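Local coordinates for protein putative 3-hydroxybutyryl-CoA dehydratase (Rhodopseudomonas palustris, PDB 3HIN) that belongs to the enoyl-CoA hydratase/isomerase (crotonase) family and probably acts as a lyase on an acyl-CoA substrate, as many of its relatives do, at residues R60-H65 / V107-A112; A128-A133 / F187-I192. One frame throughout, in Å; residues are numbered along the deposited sequence.

In the fold
Adjacent strands of one mixed sheet, the core of the crotonase fold, make both contacts. In strand order, 61-66 is followed by 109-113, 130-134 and 190-192, all parallel, so interaction 1 pairs the first two and interaction 2 the last two, at the edge of the sheet within this chain. Their centres lie about 11 Å apart. Interaction 1 is complete along the chain before interaction 2 begins, with helix 120-127 between them. The inner strands join directly: Ala111 N lies 2.9 Å from Ile130 O, a probable hydrogen bond. Helix 197-208 packs on side chains of both contacts, tying the sheet to the part of the chain that follows its last strand.

Interaction 1 (R60-H65 / V107-A112); sequences RAVVIH and VPVIAA
Val62 and Val109 face each other in a parallel beta pair inside the central sheet of the crotonase fold, and the pair illustrates how such strands share their hydrogen bonds. The axes of strand segments 61-65 and 109-112 diverge by 23°. Val62 sends its N to Pro108 O (3.1 Å), and Ile110 N returns to Val62 O (2.8 Å); two residues on, Ile64 repeats the scheme, taking Ile110 O through its N and giving its O to Ala112 N. Each of these two residues thus grips the partner strand on both sides of its opposite number.

The Val62 side chain starts at CB, which lies 4.1 Å from Val109 CG2. With CG1 anti to the backbone N (chi1 -176°), Val62 CG2 is the branch left to reach Val107 CG2, at 3.8 Å, the two valines crossing at about a right angle. Outside the pair, Val62 touches Ile29 of strand 26-31. Ile64 lies on the same face. On the opposite face Val63 and Ile110 sit side by side, and helix 197-208 covers both through Ala201. Beyond Val62, the tip of Ile64 meets the other branch of Val109, CD1 to CG1 at 3.7 Å.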
loop_
_atom_site.group_PDB
_atom_site.type_symbol
_atom_site.label_atom_id
_atom_site.label_comp_id
_atom_site.label_asym_id
_atom_site.label_seq_id
_atom_site.Cartn_x
_atom_site.Cartn_y
_atom_site.Cartn_z
ATOM N N ARG A 60 -23.543 24.855 -3.051
ATOM C CA ARG A 60 -22.234 25.009 -3.699
ATOM C C ARG A 60 -21.032 25.000 -2.761
ATOM O O ARG A 60 -19.914 25.124 -3.225
ATOM C CB ARG A 60 -22.201 26.199 -4.691
ATOM C CG ARG A 60 -23.240 26.050 -5.828
ATOM C CD ARG A 60 -23.079 27.101 -6.952
ATOM N NE ARG A 60 -23.374 28.437 -6.446
ATOM C CZ ARG A 60 -24.594 28.941 -6.220
ATOM N NH1 ARG A 60 -25.710 28.221 -6.467
ATOM N NH2 ARG A 60 -24.695 30.177 -5.720
ATOM N N ALA A 61 -21.268 24.799 -1.462
ATOM C CA ALA A 61 -20.263 24.587 -0.452
ATOM C C ALA A 61 -20.883 23.996 0.798
ATOM O O ALA A 61 -22.103 24.114 1.032
ATOM C CB ALA A 61 -19.532 25.896 -0.117
ATOM N N VAL A 62 -20.011 23.349 1.576
ATOM C CA VAL A 62 -20.343 22.727 2.839
ATOM C C VAL A 62 -19.385 23.254 3.885
ATOM O O VAL A 62 -18.175 23.160 3.693
ATOM C CB VAL A 62 -20.169 21.169 2.833
ATOM C CG1 VAL A 62 -20.650 20.639 4.162
ATOM C CG2 VAL A 62 -20.957 20.536 1.765
ATOM N N VAL A 63 -19.921 23.799 4.981
ATOM C CA VAL A 63 -19.117 24.124 6.176
ATOM C C VAL A 63 -19.469 23.129 7.276
ATOM O O VAL A 63 -20.646 23.018 7.655
ATOM C CB VAL A 63 -19.414 25.547 6.673
ATOM C CG1 VAL A 63 -18.815 25.780 8.064
ATOM C CG2 VAL A 63 -18.811 26.558 5.657
ATOM N N ILE A 64 -18.471 22.396 7.779
ATOM C CA ILE A 64 -18.661 21.564 8.938
ATOM C C ILE A 64 -18.063 22.233 10.174
ATOM O O ILE A 64 -16.939 22.722 10.151
ATOM C CB ILE A 64 -17.979 20.261 8.785
ATOM C CG1 ILE A 64 -18.489 19.539 7.569
ATOM C CG2 ILE A 64 -18.177 19.382 10.099
ATOM C CD1 ILE A 64 -17.643 18.303 7.293
ATOM N N HIS A 65 -18.818 22.275 11.245
ATOM C CA HIS A 65 -18.422 23.111 12.370
ATOM C C HIS A 65 -18.908 22.493 13.659
ATOM O O HIS A 65 -19.667 21.583 13.613
ATOM C CB HIS A 65 -18.986 24.520 12.188
ATOM C CG HIS A 65 -20.477 24.601 12.212
ATOM N ND1 HIS A 65 -21.177 25.229 13.231
ATOM C CD2 HIS A 65 -21.400 24.208 11.309
ATOM C CE1 HIS A 65 -22.473 25.148 12.985
ATOM N NE2 HIS A 65 -22.632 24.552 11.815
ATOM N N VAL A 107 -18.850 19.420 -4.029
ATOM C CA VAL A 107 -18.486 20.803 -3.717
ATOM C C VAL A 107 -17.431 20.899 -2.631
ATOM O O VAL A 107 -17.195 19.925 -1.885
ATOM C CB VAL A 107 -19.744 21.576 -3.304
ATOM C CG1 VAL A 107 -20.708 21.583 -4.492
ATOM C CG2 VAL A 107 -20.362 20.989 -2.008
ATOM N N PRO A 108 -16.775 22.080 -2.521
ATOM C CA PRO A 108 -15.727 22.057 -1.481
ATOM C C PRO A 108 -16.296 22.041 -0.062
ATOM O O PRO A 108 -17.317 22.677 0.217
ATOM C CB PRO A 108 -14.971 23.349 -1.675
ATOM C CG PRO A 108 -15.582 24.052 -2.886
ATOM C CD PRO A 108 -16.654 23.220 -3.464
ATOM N N VAL A 109 -15.573 21.354 0.817
ATOM C CA VAL A 109 -15.916 21.268 2.233
ATOM C C VAL A 109 -14.903 22.045 3.064
ATOM O O VAL A 109 -13.671 21.846 2.934
ATOM C CB VAL A 109 -15.923 19.832 2.676
ATOM C CG1 VAL A 109 -16.310 19.718 4.158
ATOM C CG2 VAL A 109 -16.878 19.030 1.798
ATOM N N ILE A 110 -15.429 22.928 3.923
ATOM C CA ILE A 110 -14.608 23.738 4.776
ATOM C C ILE A 110 -14.897 23.326 6.213
ATOM O O ILE A 110 -16.049 23.301 6.607
ATOM C CB ILE A 110 -14.915 25.291 4.547
ATOM C CG1 ILE A 110 -14.721 25.662 3.061
ATOM C CG2 ILE A 110 -14.026 26.202 5.445
ATOM C CD1 ILE A 110 -15.950 26.177 2.421
ATOM N N ALA A 111 -13.867 23.073 7.004
ATOM C CA ALA A 111 -14.063 22.748 8.429
ATOM C C ALA A 111 -13.661 23.951 9.298
ATOM O O ALA A 111 -12.559 24.495 9.141
ATOM C CB ALA A 111 -13.220 21.516 8.791
ATOM N N ALA A 112 -14.559 24.385 10.178
ATOM C CA ALA A 112 -14.301 25.475 11.073
ATOM C C ALA A 112 -13.802 24.862 12.353
ATOM O O ALA A 112 -14.547 24.104 12.991
ATOM C CB ALA A 112 -15.622 26.313 11.280
#

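Interaction 2 (A128-A133 / F187-I192); sequences AHIRVA and FSQYLI
The edge, within this chain, of the central crotonase-fold sheet is formed here, where strand 190-192 pairs in parallel with strand 130-134, and a glutamine side chain carries the pairing back ahead of the strand's first residue, Tyr190. Gln189 bends at chi2 (104°), which turns its amide back over the start of residues 128-133. There it imitates a backbone peptide: Gln189 OE1 accepts from Arg131 N at 2.8 Å, while Gln189 NE2 donates to His129 O at 3.1 Å, on a lone pair of that carbonyl and in the plane of the amide. With both ends held, the rotation of the amide is fixed. The amide straddles Ile130, whose CA lies 3.3 Å from Gln189 OE1 and whose CG2 approaches the edge of the Tyr190 ring, 3.7 Å from Tyr190 CE2.

The Arg131 side chain leaves the strand on the face opposite Ile130. It folds at chi3 (-65°), bringing Arg131 NE within 2.8 Å of Phe187 O in a weak, bent bond at the guanidinium edge, and NH2 binds Ala128 O, which it approaches from above the carbonyl plane. The guanidinium plane of Arg131 and the amide plane of Gln189 are nearly parallel, 11° apart, but offset. NH2 also reaches Ala125 O in helix 120-127, so one buried arginine ties the end of that helix to two loops.

Backbone pairing begins with Tyr190, whose N donates to Arg131 O and whose O is gripped twice, by Ala133 N (3.0 Å) and by Ser188 OG (2.9 Å), from opposite faces of its plane. Ile192 N then closes on Ala133 O at 2.7 Å.

Helix 197-208 covers the face carrying Val132 and Tyr190 through Leu204, whereas Ala133 and Ser188 pack against Tyr139 of strand 138-140 and Leu191 rests on helix 179-185.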
loop_
_atom_site.group_PDB
_atom_site.type_symbol
_atom_site.label_atom_id
_atom_site.label_comp_id
_atom_site.label_asym_id
_atom_site.label_seq_id
_atom_site.Cartn_x
_atom_site.Cartn_y
_atom_site.Cartn_z
ATOM N N ALA A 128 -11.618 17.241 5.071
ATOM C CA ALA A 128 -12.103 18.507 4.515
ATOM C C ALA A 128 -11.049 19.054 3.566
ATOM O O ALA A 128 -9.875 18.696 3.675
ATOM C CB ALA A 128 -12.340 19.477 5.590
ATOM N N HIS A 129 -11.470 19.914 2.646
ATOM C CA HIS A 129 -10.552 20.525 1.693
ATOM C C HIS A 129 -9.823 21.708 2.217
ATOM O O HIS A 129 -8.683 21.920 1.854
ATOM C CB HIS A 129 -11.310 20.926 0.420
ATOM C CG HIS A 129 -12.064 19.793 -0.136
ATOM N ND1 HIS A 129 -13.435 19.766 -0.197
ATOM C CD2 HIS A 129 -11.642 18.570 -0.530
ATOM C CE1 HIS A 129 -13.825 18.590 -0.661
ATOM N NE2 HIS A 129 -12.752 17.850 -0.870
ATOM N N ILE A 130 -10.516 22.523 3.010
ATOM C CA ILE A 130 -9.942 23.726 3.670
ATOM C C ILE A 130 -10.311 23.675 5.155
ATOM O O ILE A 130 -11.415 23.305 5.519
ATOM C CB ILE A 130 -10.537 24.962 3.056
ATOM C CG1 ILE A 130 -10.176 25.046 1.560
ATOM C CG2 ILE A 130 -10.191 26.309 3.826
ATOM C CD1 ILE A 130 -10.979 26.136 0.849
ATOM N N ARG A 131 -9.398 24.088 6.010
ATOM C CA ARG A 131 -9.670 24.143 7.437
ATOM C C ARG A 131 -9.382 25.587 7.798
ATOM O O ARG A 131 -8.400 26.187 7.268
ATOM C CB ARG A 131 -8.733 23.152 8.198
ATOM C CG ARG A 131 -9.084 21.656 8.112
ATOM C CD ARG A 131 -7.846 20.722 8.291
ATOM N NE ARG A 131 -6.936 20.958 7.160
ATOM C CZ ARG A 131 -7.177 20.542 5.909
ATOM N NH1 ARG A 131 -6.335 20.895 4.896
ATOM N NH2 ARG A 131 -8.237 19.768 5.631
ATOM N N VAL A 132 -10.227 26.154 8.678
ATOM C CA VAL A 132 -10.017 27.454 9.271
ATOM C C VAL A 132 -9.979 27.194 10.772
ATOM O O VAL A 132 -10.907 26.541 11.325
ATOM C CB VAL A 132 -11.158 28.447 8.970
ATOM C CG1 VAL A 132 -10.746 29.804 9.446
ATOM C CG2 VAL A 132 -11.456 28.508 7.507
ATOM N N ALA A 133 -8.900 27.646 11.403
ATOM C CA ALA A 133 -8.687 27.426 12.818
ATOM C C ALA A 133 -8.761 28.748 13.591
ATOM O O ALA A 133 -8.024 29.698 13.268
ATOM C CB ALA A 133 -7.367 26.701 13.077
ATOM N N PHE A 187 -1.682 22.209 9.472
ATOM C CA PHE A 187 -2.939 21.695 9.920
ATOM C C PHE A 187 -4.099 22.457 9.308
ATOM O O PHE A 187 -5.162 21.867 9.071
ATOM C CB PHE A 187 -3.052 21.720 11.436
ATOM C CG PHE A 187 -2.139 20.716 12.128
ATOM C CD1 PHE A 187 -2.641 19.504 12.568
ATOM C CD2 PHE A 187 -0.793 20.985 12.315
ATOM C CE1 PHE A 187 -1.835 18.577 13.242
ATOM C CE2 PHE A 187 0.011 20.093 12.985
ATOM C CZ PHE A 187 -0.499 18.856 13.415
ATOM N N SER A 188 -3.925 23.770 9.110
ATOM C CA SER A 188 -4.981 24.568 8.541
ATOM C C SER A 188 -4.429 25.550 7.542
ATOM O O SER A 188 -3.302 26.055 7.681
ATOM C CB SER A 188 -5.765 25.324 9.622
ATOM O OG SER A 188 -4.989 26.388 10.251
ATOM N N GLN A 189 -5.211 25.922 6.562
ATOM C CA GLN A 189 -4.744 26.933 5.663
ATOM C C GLN A 189 -5.031 28.288 6.227
ATOM O O GLN A 189 -4.430 29.239 5.845
ATOM C CB GLN A 189 -5.416 26.806 4.325
ATOM C CG GLN A 189 -5.147 25.549 3.663
ATOM C CD GLN A 189 -6.284 24.640 3.744
ATOM O OE1 GLN A 189 -6.931 24.550 4.750
ATOM N NE2 GLN A 189 -6.546 23.957 2.678
ATOM N N TYR A 190 -5.950 28.369 7.161
ATOM C CA TYR A 190 -6.230 29.679 7.741
ATOM C C TYR A 190 -6.138 29.680 9.277
ATOM O O TYR A 190 -6.560 28.746 9.907
ATOM C CB TYR A 190 -7.640 30.154 7.372
ATOM C CG TYR A 190 -7.859 30.391 5.891
ATOM C CD1 TYR A 190 -7.674 31.679 5.340
ATOM C CD2 TYR A 190 -8.250 29.354 5.033
ATOM C CE1 TYR A 190 -7.866 31.913 3.973
ATOM C CE2 TYR A 190 -8.448 29.602 3.646
ATOM C CZ TYR A 190 -8.231 30.852 3.147
ATOM O OH TYR A 190 -8.375 31.091 1.793
ATOM N N LEU A 191 -5.707 30.797 9.866
ATOM C CA LEU A 191 -5.913 31.003 11.269
ATOM C C LEU A 191 -6.725 32.283 11.467
ATOM O O LEU A 191 -6.400 33.324 10.896
ATOM C CB LEU A 191 -4.562 31.121 11.991
ATOM C CG LEU A 191 -4.509 31.552 13.474
ATOM C CD1 LEU A 191 -4.999 30.438 14.432
ATOM C CD2 LEU A 191 -3.045 31.832 13.731
ATOM N N ILE A 192 -7.770 32.193 12.267
ATOM C CA ILE A 192 -8.493 33.371 12.722
ATOM C C ILE A 192 -8.133 33.608 14.180
ATOM O O ILE A 192 -8.536 32.864 15.060
ATOM C CB ILE A 192 -10.000 33.199 12.524
ATOM C CG1 ILE A 192 -10.376 33.634 11.116
ATOM C CG2 ILE A 192 -10.816 34.045 13.558
ATOM C CD1 ILE A 192 -10.728 35.106 10.966
#